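Local coordinates for protein trans-isoprenyl diphosphate synthase (Caulobacter crescentus, PDB 3OYR) that probably makes octaprenyl diphosphate, the side-chain precursor of isoprenoid quinones, by adding five isopentenyl diphosphate units to farnesyl diphosphate in a metal-dependent reaction, at residues 24-29 with 333-338; 70-75 with 198-203; 179-184 with 257-262. All blocks are in the same frame, centred on the assembly; numbering follows the deposited sequence.

Interaction 1 (24-29 with 333-338); sequences VDRLVR and LEELAD
Arg26 and Glu335 reach across from helices 25-45 and 328-342 and meet at about a right angle. Arg26 offers the side of its guanidinium: NE gives a nearly straight bond to Glu335 OE1 (2.7 Å), and NH1 a more bent one to Glu335 OE2 (3.1 Å). The two planes stand 54° apart. OE1 lies in the guanidinium plane, yet the arginine meets it from above the carboxylate plane, whereas OE2 uses its syn lone pair. The Arg26 chain leaves with CG anti to the backbone N and then bends at chi3 (-40°), which brings NE round to the glutamate in the conformer described; a second was also modelled.

On the buried flank, Leu336 spreads its two methyls between two partners. Its CD1 meets Val24 CG1 at 3.8 Å and its CD2 meets Leu27 CD2 at 3.7 Å, while Leu333 CD2 touches Leu27 CD2 more loosely. Leu336 also leans on Met72 of helix 68-79.

The short helical segments run roughly antiparallel, 134° between their directions, tying the N-terminal helix to the C-terminal one. Glu331 brings a second carboxylate close to Glu335 OE2, so the arginine's charge probably offsets some repulsion between the two acids, while Leu27, Leu333 and Leu336 lie buried beneath the salt bridge.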
ATOM      1  N   VAL B  24      25.721 -11.078  10.340  1.00 34.75           N
ATOM      2  CA  VAL B  24      24.739 -10.208  11.002  1.00 41.96           C
ATOM      3  C   VAL B  24      24.857 -10.287  12.511  1.00 40.15           C
ATOM      4  O   VAL B  24      24.248  -9.480  13.219  1.00 43.51           O
ATOM      5  CB  VAL B  24      23.264 -10.510  10.599  1.00 38.73           C
ATOM      6  CG1 VAL B  24      23.023 -10.084   9.196  1.00 52.16           C
ATOM      7  CG2 VAL B  24      22.905 -11.989  10.784  1.00 45.34           C
ATOM      8  N   ASP B  25      25.656 -11.247  12.985  1.00 40.37           N
ATOM      9  CA  ASP B  25      25.668 -11.663  14.387  1.00 34.84           C
ATOM     10  C   ASP B  25      25.854 -10.525  15.371  1.00 33.88           C
ATOM     11  O   ASP B  25      25.113 -10.447  16.347  1.00 36.50           O
ATOM     12  CB  ASP B  25      26.730 -12.752  14.655  1.00 46.82           C
ATOM     13  CG  ASP B  25      26.370 -14.117  14.040  1.00 48.58           C
ATOM     14  OD1 ASP B  25      25.352 -14.233  13.304  1.00 46.52           O
ATOM     15  OD2 ASP B  25      27.133 -15.081  14.293  1.00 59.48           O
ATOM     16  N   ARG B  26      26.811  -9.640  15.104  1.00 29.47           N
ATOM     17  CA  ARG B  26      27.096  -8.510  15.997  0.50 32.91           C
ATOM     18  C   ARG B  26      25.924  -7.514  16.020  1.00 34.05           C
ATOM     19  O   ARG B  26      25.521  -7.034  17.091  1.00 36.04           O
ATOM     20  CB  ARG B  26      28.400  -7.819  15.577  0.50 30.47           C
ATOM     21  CG  ARG B  26      28.831  -6.649  16.460  0.50 29.47           C
ATOM     22  CD  ARG B  26      30.136  -6.068  15.951  0.50 29.38           C
ATOM     23  NE  ARG B  26      31.045  -7.120  15.512  0.50 33.53           N
ATOM     24  CZ  ARG B  26      32.007  -7.645  16.265  0.50 44.83           C
ATOM     25  NH1 ARG B  26      32.781  -8.606  15.778  0.50 49.37           N
ATOM     26  NH2 ARG B  26      32.200  -7.204  17.500  0.50 45.56           N
ATOM     27  N   LEU B  27      25.382  -7.211  14.836  1.00 32.59           N
ATOM     28  CA  LEU B  27      24.207  -6.348  14.712  1.00 32.09           C
ATOM     29  C   LEU B  27      23.027  -6.884  15.553  1.00 28.61           C
ATOM     30  O   LEU B  27      22.468  -6.161  16.356  1.00 25.11           O
ATOM     31  CB  LEU B  27      23.792  -6.177  13.237  1.00 23.47           C
ATOM     32  CG  LEU B  27      22.658  -5.185  12.940  1.00 25.62           C
ATOM     33  CD1 LEU B  27      22.812  -3.856  13.693  1.00 25.90           C
ATOM     34  CD2 LEU B  27      22.588  -4.919  11.472  1.00 28.77           C
ATOM     35  N   VAL B  28      22.695  -8.151  15.364  1.00 26.45           N
ATOM     36  CA  VAL B  28      21.568  -8.799  16.015  1.00 34.51           C
ATOM     37  C   VAL B  28      21.709  -8.764  17.537  1.00 39.83           C
ATOM     38  O   VAL B  28      20.756  -8.421  18.263  1.00 35.78           O
ATOM     39  CB  VAL B  28      21.444 -10.236  15.490  1.00 35.28           C
ATOM     40  CG1 VAL B  28      20.498 -11.085  16.357  1.00 40.37           C
ATOM     41  CG2 VAL B  28      20.982 -10.187  14.052  1.00 32.49           C
ATOM     42  N   ARG B  29      22.921  -9.056  18.002  1.00 35.76           N
ATOM     43  CA  ARG B  29      23.237  -9.047  19.420  1.00 36.47           C
ATOM     44  C   ARG B  29      23.180  -7.640  20.028  1.00 35.54           C
ATOM     45  O   ARG B  29      22.587  -7.445  21.085  1.00 35.86           O
ATOM     46  CB  ARG B  29      24.623  -9.639  19.600  1.00 42.98           C
ATOM     47  CG  ARG B  29      24.984 -10.042  20.993  1.00 52.00           C
ATOM     48  CD  ARG B  29      26.226 -10.907  20.928  1.00 57.87           C
ATOM     49  NE  ARG B  29      27.414 -10.156  20.509  1.00 56.94           N
ATOM     50  CZ  ARG B  29      28.155 -10.420  19.428  1.00 54.76           C
ATOM     51  NH1 ARG B  29      27.882 -11.441  18.612  1.00 48.73           N
ATOM     52  NH2 ARG B  29      29.200  -9.661  19.171  1.00 37.25           N
ATOM     53  N   LEU B 333      27.664  -2.532  11.411  1.00 24.47           N
ATOM     54  CA  LEU B 333      27.172  -2.070  10.097  1.00 26.08           C
ATOM     55  C   LEU B 333      28.165  -2.329   8.966  1.00 27.80           C
ATOM     56  O   LEU B 333      27.783  -2.583   7.820  1.00 32.33           O
ATOM     57  CB  LEU B 333      26.780  -0.601  10.157  1.00 26.98           C
ATOM     58  CG  LEU B 333      25.511  -0.318  10.965  1.00 29.94           C
ATOM     59  CD1 LEU B 333      25.167   1.129  10.849  1.00 26.01           C
ATOM     60  CD2 LEU B 333      24.347  -1.177  10.466  1.00 21.34           C
ATOM     61  N   GLU B 334      29.446  -2.339   9.295  1.00 27.19           N
ATOM     62  CA  GLU B 334      30.431  -2.709   8.289  1.00 32.50           C
ATOM     63  C   GLU B 334      30.388  -4.200   8.004  1.00 32.61           C
ATOM     64  O   GLU B 334      30.477  -4.624   6.846  1.00 34.94           O
ATOM     65  CB  GLU B 334      31.812  -2.225   8.701  1.00 32.04           C
ATOM     66  CG  GLU B 334      31.910  -0.705   8.616  1.00 38.44           C
ATOM     67  CD  GLU B 334      33.212  -0.161   9.175  1.00 57.59           C
ATOM     68  OE1 GLU B 334      33.861  -0.866   9.978  1.00 59.96           O
ATOM     69  OE2 GLU B 334      33.577   0.980   8.819  1.00 61.56           O
ATOM     70  N   GLU B 335      30.150  -4.996   9.044  1.00 30.47           N
ATOM     71  CA  GLU B 335      30.059  -6.434   8.854  1.00 33.96           C
ATOM     72  C   GLU B 335      28.794  -6.799   8.071  1.00 30.69           C
ATOM     73  O   GLU B 335      28.787  -7.767   7.294  1.00 36.26           O
ATOM     74  CB  GLU B 335      30.147  -7.179  10.207  1.00 31.37           C
ATOM     75  CG  GLU B 335      31.547  -7.123  10.837  1.00 36.83           C
ATOM     76  CD  GLU B 335      31.600  -7.677  12.257  1.00 43.51           C
ATOM     77  OE1 GLU B 335      30.548  -7.790  12.914  1.00 49.37           O
ATOM     78  OE2 GLU B 335      32.706  -7.992  12.723  1.00 50.79           O
ATOM     79  N   LEU B 336      27.732  -6.020   8.260  1.00 26.68           N
ATOM     80  CA  LEU B 336      26.487  -6.223   7.500  1.00 31.26           C
ATOM     81  C   LEU B 336      26.675  -5.941   6.005  1.00 33.29           C
ATOM     82  O   LEU B 336      26.124  -6.656   5.152  1.00 30.55           O
ATOM     83  CB  LEU B 336      25.341  -5.374   8.074  1.00 30.17           C
ATOM     84  CG  LEU B 336      24.001  -5.349   7.320  1.00 28.75           C
ATOM     85  CD1 LEU B 336      23.289  -6.714   7.420  1.00 36.89           C
ATOM     86  CD2 LEU B 336      23.099  -4.246   7.829  1.00 34.81           C
ATOM     87  N   ALA B 337      27.459  -4.909   5.696  1.00 33.12           N
ATOM     88  CA  ALA B 337      27.792  -4.565   4.310  1.00 32.70           C
ATOM     89  C   ALA B 337      28.463  -5.725   3.562  1.00 35.59           C
ATOM     90  O   ALA B 337      28.092  -6.030   2.432  1.00 38.66           O
ATOM     91  CB  ALA B 337      28.660  -3.293   4.270  1.00 32.26           C
ATOM     92  N   ASP B 338      29.421  -6.386   4.215  1.00 28.53           N
ATOM     93  CA  ASP B 338      30.070  -7.577   3.664  1.00 28.36           C
ATOM     94  C   ASP B 338      29.119  -8.744   3.582  1.00 27.33           C
ATOM     95  O   ASP B 338      29.151  -9.538   2.619  1.00 28.54           O
ATOM     96  CB  ASP B 338      31.313  -7.936   4.505  1.00 28.37           C
ATOM     97  CG  ASP B 338      32.449  -6.933   4.314  1.00 37.98           C
ATOM     98  OD1 ASP B 338      32.478  -6.252   3.260  1.00 41.03           O
ATOM     99  OD2 ASP B 338      33.296  -6.807   5.215  1.00 41.43           O
TER

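Interaction 2 (70-75 with 198-203); sequences PLMTVA and AASEAG
Ala199 O is gripped by two donors that come from opposite faces of its carbonyl plane. Gly203 N, the ordinary helical partner one turn on, donates to Ala199 O at 3.1 Å. The other donor is the hydroxyl of Thr73, whose OG1 reaches across the helix interface to Ala199 O, also over 3.1 Å. The hydroxyl stands well above the carbonyl plane, with a C=O...O angle of 105°, so it meets the oxygen from the side and leaves the helical bond in place.

The threonine's first torsion (chi1 -58°) sets its two branches to different tasks. OG1 lies beside its own backbone N and faces Ala199, with Ala199 CB 3.5 Å from the hydroxyl oxygen; CG2, anti to that N, lies against Gly203 CA at 3.8 Å. The backbones are drawn together here: the CA atoms of Thr73 and Gly203 are 4.3 Å apart, and Gly203 CA comes against Thr73 O in a CA-H...O contact. A second such contact runs from Thr73 CA to Ala199 O.

Beside this seam Met72, bent at chi3 in the conformer described, brings its CE methyl to 3.8 Å from Ser200 OG, a hydroxyl already bonded to Phe196 O in its own helix. Beyond the contact, Ala91 and Val94 of helix 87-109 cover Thr73.

Helices 68-79 and 181-206 thus run side by side in the all-helical core, the local axes 7.3 Å apart and inclined by 30°. With alanine, serine and glycine on the 198-203 side, buried oxygens of both backbones take hydroxyl or CA-H donors from across the interface, so polar contacts as well as packing hold the two backbones close.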
ATOM      1  N   PRO B  70      14.403  -3.260   9.862  1.00 25.75           N
ATOM      2  CA  PRO B  70      14.288  -2.679  11.224  1.00 28.92           C
ATOM      3  C   PRO B  70      15.599  -2.638  11.999  1.00 25.28           C
ATOM      4  O   PRO B  70      15.803  -1.697  12.783  1.00 26.35           O
ATOM      5  CB  PRO B  70      13.261  -3.589  11.951  1.00 22.27           C
ATOM      6  CG  PRO B  70      13.106  -4.810  11.083  1.00 27.23           C
ATOM      7  CD  PRO B  70      13.436  -4.362   9.673  1.00 27.10           C
ATOM      8  N   LEU B  71      16.463  -3.645  11.806  1.00 21.62           N
ATOM      9  CA  LEU B  71      17.800  -3.667  12.384  1.00 26.02           C
ATOM     10  C   LEU B  71      18.599  -2.428  12.011  1.00 30.01           C
ATOM     11  O   LEU B  71      19.291  -1.842  12.855  1.00 26.54           O
ATOM     12  CB  LEU B  71      18.597  -4.921  11.969  1.00 26.48           C
ATOM     13  CG  LEU B  71      18.261  -6.212  12.714  1.00 26.58           C
ATOM     14  CD1 LEU B  71      19.009  -7.422  12.112  1.00 34.97           C
ATOM     15  CD2 LEU B  71      18.523  -6.073  14.180  1.00 31.77           C
ATOM     16  N   MET B  72      18.504  -2.038  10.744  1.00 29.66           N
ATOM     17  CA  MET B  72      19.220  -0.849  10.286  0.50 31.42           C
ATOM     18  C   MET B  72      18.662   0.435  10.892  1.00 28.89           C
ATOM     19  O   MET B  72      19.434   1.315  11.246  1.00 33.80           O
ATOM     20  CB  MET B  72      19.296  -0.799   8.760  0.50 31.48           C
ATOM     21  CG  MET B  72      20.393  -1.704   8.243  0.50 34.44           C
ATOM     22  SD  MET B  72      20.210  -2.127   6.512  0.50 17.92           S
ATOM     23  CE  MET B  72      20.346  -0.457   5.832  0.50 21.23           C
ATOM     24  N   THR B  73      17.339   0.520  11.042  1.00 28.93           N
ATOM     25  CA  THR B  73      16.729   1.637  11.747  1.00 26.94           C
ATOM     26  C   THR B  73      17.273   1.686  13.173  1.00 22.15           C
ATOM     27  O   THR B  73      17.693   2.754  13.645  1.00 27.58           O
ATOM     28  CB  THR B  73      15.187   1.512  11.798  1.00 28.34           C
ATOM     29  OG1 THR B  73      14.666   1.442  10.470  1.00 23.52           O
ATOM     30  CG2 THR B  73      14.552   2.713  12.549  1.00 23.14           C
ATOM     31  N   VAL B  74      17.271   0.537  13.850  1.00 25.45           N
ATOM     32  CA  VAL B  74      17.817   0.442  15.213  1.00 29.19           C
ATOM     33  C   VAL B  74      19.300   0.860  15.249  1.00 27.77           C
ATOM     34  O   VAL B  74      19.684   1.764  16.000  1.00 27.42           O
ATOM     35  CB  VAL B  74      17.599  -0.970  15.836  1.00 26.79           C
ATOM     36  CG1 VAL B  74      18.460  -1.121  17.093  1.00 26.44           C
ATOM     37  CG2 VAL B  74      16.119  -1.179  16.159  1.00 21.91           C
ATOM     38  N   ALA B  75      20.112   0.230  14.411  1.00 27.24           N
ATOM     39  CA  ALA B  75      21.545   0.594  14.304  1.00 30.61           C
ATOM     40  C   ALA B  75      21.805   2.083  14.042  1.00 33.89           C
ATOM     41  O   ALA B  75      22.684   2.697  14.684  1.00 34.47           O
ATOM     42  CB  ALA B  75      22.247  -0.262  13.246  1.00 27.02           C
ATOM     43  N   ALA B 198      16.068   4.691   3.452  1.00 17.06           N
ATOM     44  CA  ALA B 198      14.997   5.233   4.313  1.00 21.44           C
ATOM     45  C   ALA B 198      15.034   4.708   5.741  1.00 20.23           C
ATOM     46  O   ALA B 198      14.914   5.502   6.702  1.00 20.69           O
ATOM     47  CB  ALA B 198      13.621   4.965   3.713  1.00 24.82           C
ATOM     48  N   ALA B 199      15.213   3.394   5.886  1.00 20.53           N
ATOM     49  CA  ALA B 199      15.337   2.761   7.205  1.00 22.17           C
ATOM     50  C   ALA B 199      16.457   3.383   8.020  1.00 30.42           C
ATOM     51  O   ALA B 199      16.230   3.757   9.172  1.00 28.18           O
ATOM     52  CB  ALA B 199      15.530   1.250   7.100  1.00 21.04           C
ATOM     53  N   SER B 200      17.646   3.529   7.422  1.00 28.14           N
ATOM     54  CA  SER B 200      18.752   4.159   8.140  1.00 28.46           C
ATOM     55  C   SER B 200      18.517   5.622   8.353  1.00 25.89           C
ATOM     56  O   SER B 200      18.769   6.123   9.439  1.00 30.42           O
ATOM     57  CB  SER B 200      20.117   3.974   7.471  1.00 27.84           C
ATOM     58  OG  SER B 200      19.975   3.310   6.246  1.00 41.57           O
ATOM     59  N   GLU B 201      18.077   6.327   7.314  1.00 29.93           N
ATOM     60  CA  GLU B 201      17.885   7.759   7.450  1.00 23.57           C
ATOM     61  C   GLU B 201      16.777   8.067   8.470  1.00 30.31           C
ATOM     62  O   GLU B 201      16.939   8.970   9.294  1.00 23.52           O
ATOM     63  CB  GLU B 201      17.629   8.448   6.090  1.00 24.43           C
ATOM     64  CG  GLU B 201      17.715   9.985   6.196  1.00 30.32           C
ATOM     65  CD  GLU B 201      17.206  10.716   4.973  1.00 39.64           C
ATOM     66  OE1 GLU B 201      16.686  10.068   4.036  1.00 31.02           O
ATOM     67  OE2 GLU B 201      17.338  11.953   4.944  1.00 34.56           O
ATOM     68  N   ALA B 202      15.672   7.314   8.454  1.00 19.96           N
ATOM     69  CA  ALA B 202      14.618   7.539   9.452  1.00 28.97           C
ATOM     70  C   ALA B 202      15.135   7.269  10.881  1.00 33.48           C
ATOM     71  O   ALA B 202      14.838   8.033  11.806  1.00 27.48           O
ATOM     72  CB  ALA B 202      13.352   6.724   9.151  1.00 28.34           C
ATOM     73  N   GLY B 203      15.928   6.204  11.036  1.00 27.64           N
ATOM     74  CA  GLY B 203      16.583   5.896  12.318  1.00 30.12           C
ATOM     75  C   GLY B 203      17.390   7.081  12.814  1.00 31.14           C
ATOM     76  O   GLY B 203      17.245   7.497  13.960  1.00 32.93           O
TER

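Interaction 3 (179-184 with 257-262); sequences LSQAVY and ATLPLL
The ring of Tyr184 lies over the first turn of helix 259-267, and the CB of Leu259 presses into one of its faces. This is a CH-pi contact, CB standing 3.8 Å from the ring centroid and 27° off the normal. Leu259 N sits over the same ring nearer the rim, 3.5 Å from Tyr184 CE1, while Thr258 CA comes in obliquely alongside. The tyrosine is swung out to this place with CG anti to the backbone N (chi1 167°), and its OH passes on to bond Asp233 of helix 211-238.

A second bump is Leu262. Its forked end straddles the carbonyl oxygen of Leu179, with CD1 at 3.4 Å and CD2 at 3.5 Å from Leu179 O. In return Leu179, crossing it at about a right angle, pushes CD2 into the hollow beside Ala257, 3.8 Å from Ala257 CB and close to Ala257 O. At the outer margin Leu259 CD1 rests against the amide end of the extended Gln181 chain, 3.5 Å from NE2; Leu309 of helix 302-320 touches both these residues.

Both segments are helix starts. Ser180 caps its own helix by accepting from Val183 N, whereas the Thr258 side chain, at the equivalent place, makes no capping bond.

Thr258 lies about 6 Å, side chain to side chain, from Asp236, a calcium ligand in a structure of this protein though not bound to the ion in this chain. The two helix starts are joined by apolar and CH-pi packing, and the buried tyrosine hydroxyl adds a polar tie, through Asp233, to helix 211-238.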
ATOM      1  N   LEU B 179      17.364  -4.435 -22.241  1.00 64.32           N
ATOM      2  CA  LEU B 179      17.391  -3.641 -21.032  1.00 56.93           C
ATOM      3  C   LEU B 179      18.840  -3.235 -20.776  1.00 49.13           C
ATOM      4  O   LEU B 179      19.745  -4.072 -20.795  1.00 48.48           O
ATOM      5  CB  LEU B 179      16.833  -4.470 -19.865  1.00 56.44           C
ATOM      6  CG  LEU B 179      16.957  -3.951 -18.428  1.00 54.78           C
ATOM      7  CD1 LEU B 179      16.003  -2.800 -18.206  1.00 57.95           C
ATOM      8  CD2 LEU B 179      16.674  -5.052 -17.426  1.00 48.76           C
ATOM      9  N   SER B 180      19.072  -1.951 -20.554  1.00 45.65           N
ATOM     10  CA  SER B 180      20.425  -1.492 -20.264  1.00 44.51           C
ATOM     11  C   SER B 180      20.737  -1.696 -18.790  1.00 45.88           C
ATOM     12  O   SER B 180      19.835  -1.876 -17.974  1.00 45.79           O
ATOM     13  CB  SER B 180      20.614  -0.020 -20.654  1.00 46.58           C
ATOM     14  OG  SER B 180      19.962   0.836 -19.736  1.00 51.84           O
ATOM     15  N   GLN B 181      22.026  -1.677 -18.473  1.00 48.19           N
ATOM     16  CA  GLN B 181      22.524  -1.770 -17.120  1.00 53.09           C
ATOM     17  C   GLN B 181      22.070  -0.551 -16.302  1.00 54.53           C
ATOM     18  O   GLN B 181      21.764  -0.681 -15.114  1.00 56.93           O
ATOM     19  CB  GLN B 181      24.051  -1.887 -17.158  1.00 53.18           C
ATOM     20  CG  GLN B 181      24.742  -2.026 -15.800  1.00 63.69           C
ATOM     21  CD  GLN B 181      26.100  -2.713 -15.888  1.00 70.73           C
ATOM     22  OE1 GLN B 181      26.956  -2.528 -15.021  1.00 74.32           O
ATOM     23  NE2 GLN B 181      26.297  -3.517 -16.931  1.00 75.64           N
ATOM     24  N   ALA B 182      22.004   0.612 -16.953  1.00 49.28           N
ATOM     25  CA  ALA B 182      21.630   1.858 -16.297  1.00 48.26           C
ATOM     26  C   ALA B 182      20.165   1.855 -15.841  1.00 45.49           C
ATOM     27  O   ALA B 182      19.870   2.259 -14.717  1.00 45.97           O
ATOM     28  CB  ALA B 182      21.928   3.053 -17.195  1.00 43.73           C
ATOM     29  N   VAL B 183      19.263   1.396 -16.708  1.00 40.54           N
ATOM     30  CA  VAL B 183      17.857   1.227 -16.340  1.00 42.02           C
ATOM     31  C   VAL B 183      17.717   0.156 -15.249  1.00 41.99           C
ATOM     32  O   VAL B 183      16.976   0.359 -14.291  1.00 45.92           O
ATOM     33  CB  VAL B 183      16.930   0.933 -17.570  1.00 41.23           C
ATOM     34  CG1 VAL B 183      15.466   0.673 -17.132  1.00 37.09           C
ATOM     35  CG2 VAL B 183      16.977   2.105 -18.572  1.00 41.18           C
ATOM     36  N   TYR B 184      18.453  -0.951 -15.383  1.00 32.62           N
ATOM     37  CA  TYR B 184      18.492  -1.967 -14.349  1.00 28.70           C
ATOM     38  C   TYR B 184      18.889  -1.413 -12.973  1.00 33.54           C
ATOM     39  O   TYR B 184      18.235  -1.729 -11.981  1.00 26.81           O
ATOM     40  CB  TYR B 184      19.422  -3.110 -14.725  1.00 31.86           C
ATOM     41  CG  TYR B 184      19.726  -4.022 -13.559  1.00 31.29           C
ATOM     42  CD1 TYR B 184      18.827  -5.000 -13.168  1.00 34.55           C
ATOM     43  CD2 TYR B 184      20.912  -3.891 -12.843  1.00 39.32           C
ATOM     44  CE1 TYR B 184      19.099  -5.824 -12.109  1.00 29.68           C
ATOM     45  CE2 TYR B 184      21.181  -4.700 -11.767  1.00 34.23           C
ATOM     46  CZ  TYR B 184      20.279  -5.672 -11.417  1.00 35.91           C
ATOM     47  OH  TYR B 184      20.564  -6.487 -10.344  1.00 40.51           O
ATOM     48  N   ALA B 257      14.609  -9.836 -16.928  1.00 45.18           N
ATOM     49  CA  ALA B 257      16.017  -9.574 -17.130  1.00 45.30           C
ATOM     50  C   ALA B 257      16.598  -8.862 -15.926  1.00 49.24           C
ATOM     51  O   ALA B 257      16.087  -7.830 -15.459  1.00 53.94           O
ATOM     52  CB  ALA B 257      16.245  -8.749 -18.397  1.00 45.41           C
ATOM     53  N   THR B 258      17.661  -9.448 -15.406  1.00 45.63           N
ATOM     54  CA  THR B 258      18.433  -8.833 -14.352  1.00 39.12           C
ATOM     55  C   THR B 258      19.863  -8.852 -14.848  1.00 40.27           C
ATOM     56  O   THR B 258      20.174  -9.525 -15.842  1.00 39.68           O
ATOM     57  CB  THR B 258      18.315  -9.632 -13.059  1.00 34.02           C
ATOM     58  OG1 THR B 258      18.809 -10.947 -13.276  1.00 36.01           O
ATOM     59  CG2 THR B 258      16.857  -9.738 -12.609  1.00 41.22           C
ATOM     60  N   LEU B 259      20.724  -8.109 -14.167  1.00 35.31           N
ATOM     61  CA  LEU B 259      22.123  -8.011 -14.521  1.00 40.58           C
ATOM     62  C   LEU B 259      22.868  -9.347 -14.788  1.00 42.76           C
ATOM     63  O   LEU B 259      23.557  -9.428 -15.797  1.00 41.86           O
ATOM     64  CB  LEU B 259      22.879  -7.122 -13.526  1.00 39.87           C
ATOM     65  CG  LEU B 259      24.279  -6.697 -13.958  1.00 36.84           C
ATOM     66  CD1 LEU B 259      24.190  -5.713 -15.120  1.00 32.78           C
ATOM     67  CD2 LEU B 259      25.053  -6.131 -12.790  1.00 35.43           C
ATOM     68  N   PRO B 260      22.726 -10.390 -13.920  1.00 45.12           N
ATOM     69  CA  PRO B 260      23.466 -11.625 -14.258  1.00 46.56           C
ATOM     70  C   PRO B 260      23.151 -12.147 -15.661  1.00 49.31           C
ATOM     71  O   PRO B 260      24.070 -12.541 -16.391  1.00 50.23           O
ATOM     72  CB  PRO B 260      22.987 -12.633 -13.213  1.00 46.52           C
ATOM     73  CG  PRO B 260      22.532 -11.819 -12.075  1.00 49.52           C
ATOM     74  CD  PRO B 260      22.040 -10.516 -12.617  1.00 46.02           C
ATOM     75  N   LEU B 261      21.871 -12.100 -16.032  1.00 48.14           N
ATOM     76  CA  LEU B 261      21.402 -12.488 -17.363  1.00 48.35           C
ATOM     77  C   LEU B 261      21.939 -11.582 -18.470  1.00 49.99           C
ATOM     78  O   LEU B 261      22.393 -12.064 -19.515  1.00 47.93           O
ATOM     79  CB  LEU B 261      19.869 -12.495 -17.401  1.00 48.79           C
ATOM     80  CG  LEU B 261      19.240 -12.813 -18.760  1.00 52.21           C
ATOM     81  CD1 LEU B 261      19.578 -14.236 -19.125  1.00 48.99           C
ATOM     82  CD2 LEU B 261      17.731 -12.583 -18.778  1.00 54.20           C
ATOM     83  N   LEU B 262      21.874 -10.276 -18.233  1.00 45.10           N
ATOM     84  CA  LEU B 262      22.361  -9.279 -19.180  1.00 50.58           C
ATOM     85  C   LEU B 262      23.860  -9.427 -19.461  1.00 53.36           C
ATOM     86  O   LEU B 262      24.298  -9.354 -20.622  1.00 53.22           O
ATOM     87  CB  LEU B 262      22.072  -7.866 -18.665  1.00 50.61           C
ATOM     88  CG  LEU B 262      20.632  -7.355 -18.559  1.00 49.20           C
ATOM     89  CD1 LEU B 262      20.635  -5.908 -18.031  1.00 46.68           C
ATOM     90  CD2 LEU B 262      19.918  -7.427 -19.899  1.00 49.84           C
TER

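Interactions 1 and 2 are neighbours, their centres 13 Å apart, and they touch: Leu333 CD2 lies 3.6 Å from Ala75 CB, so helix 68-79 links the terminal helices to helix 181-206. Interaction 3 lies some 28 to 29 Å from the centres of both, across the chain's centre from interaction 2. Helix 181-206 spans that distance, beginning in interaction 3 and ending near interaction 2. Along the sequence, the 24-29 and 333-338 pairing encloses the other two, whose segments alternate. Together they tie the chain's ends and helices distant in sequence into one all-helical bundle of the polyprenyl synthetase family, with interaction 3 nearest a calcium site.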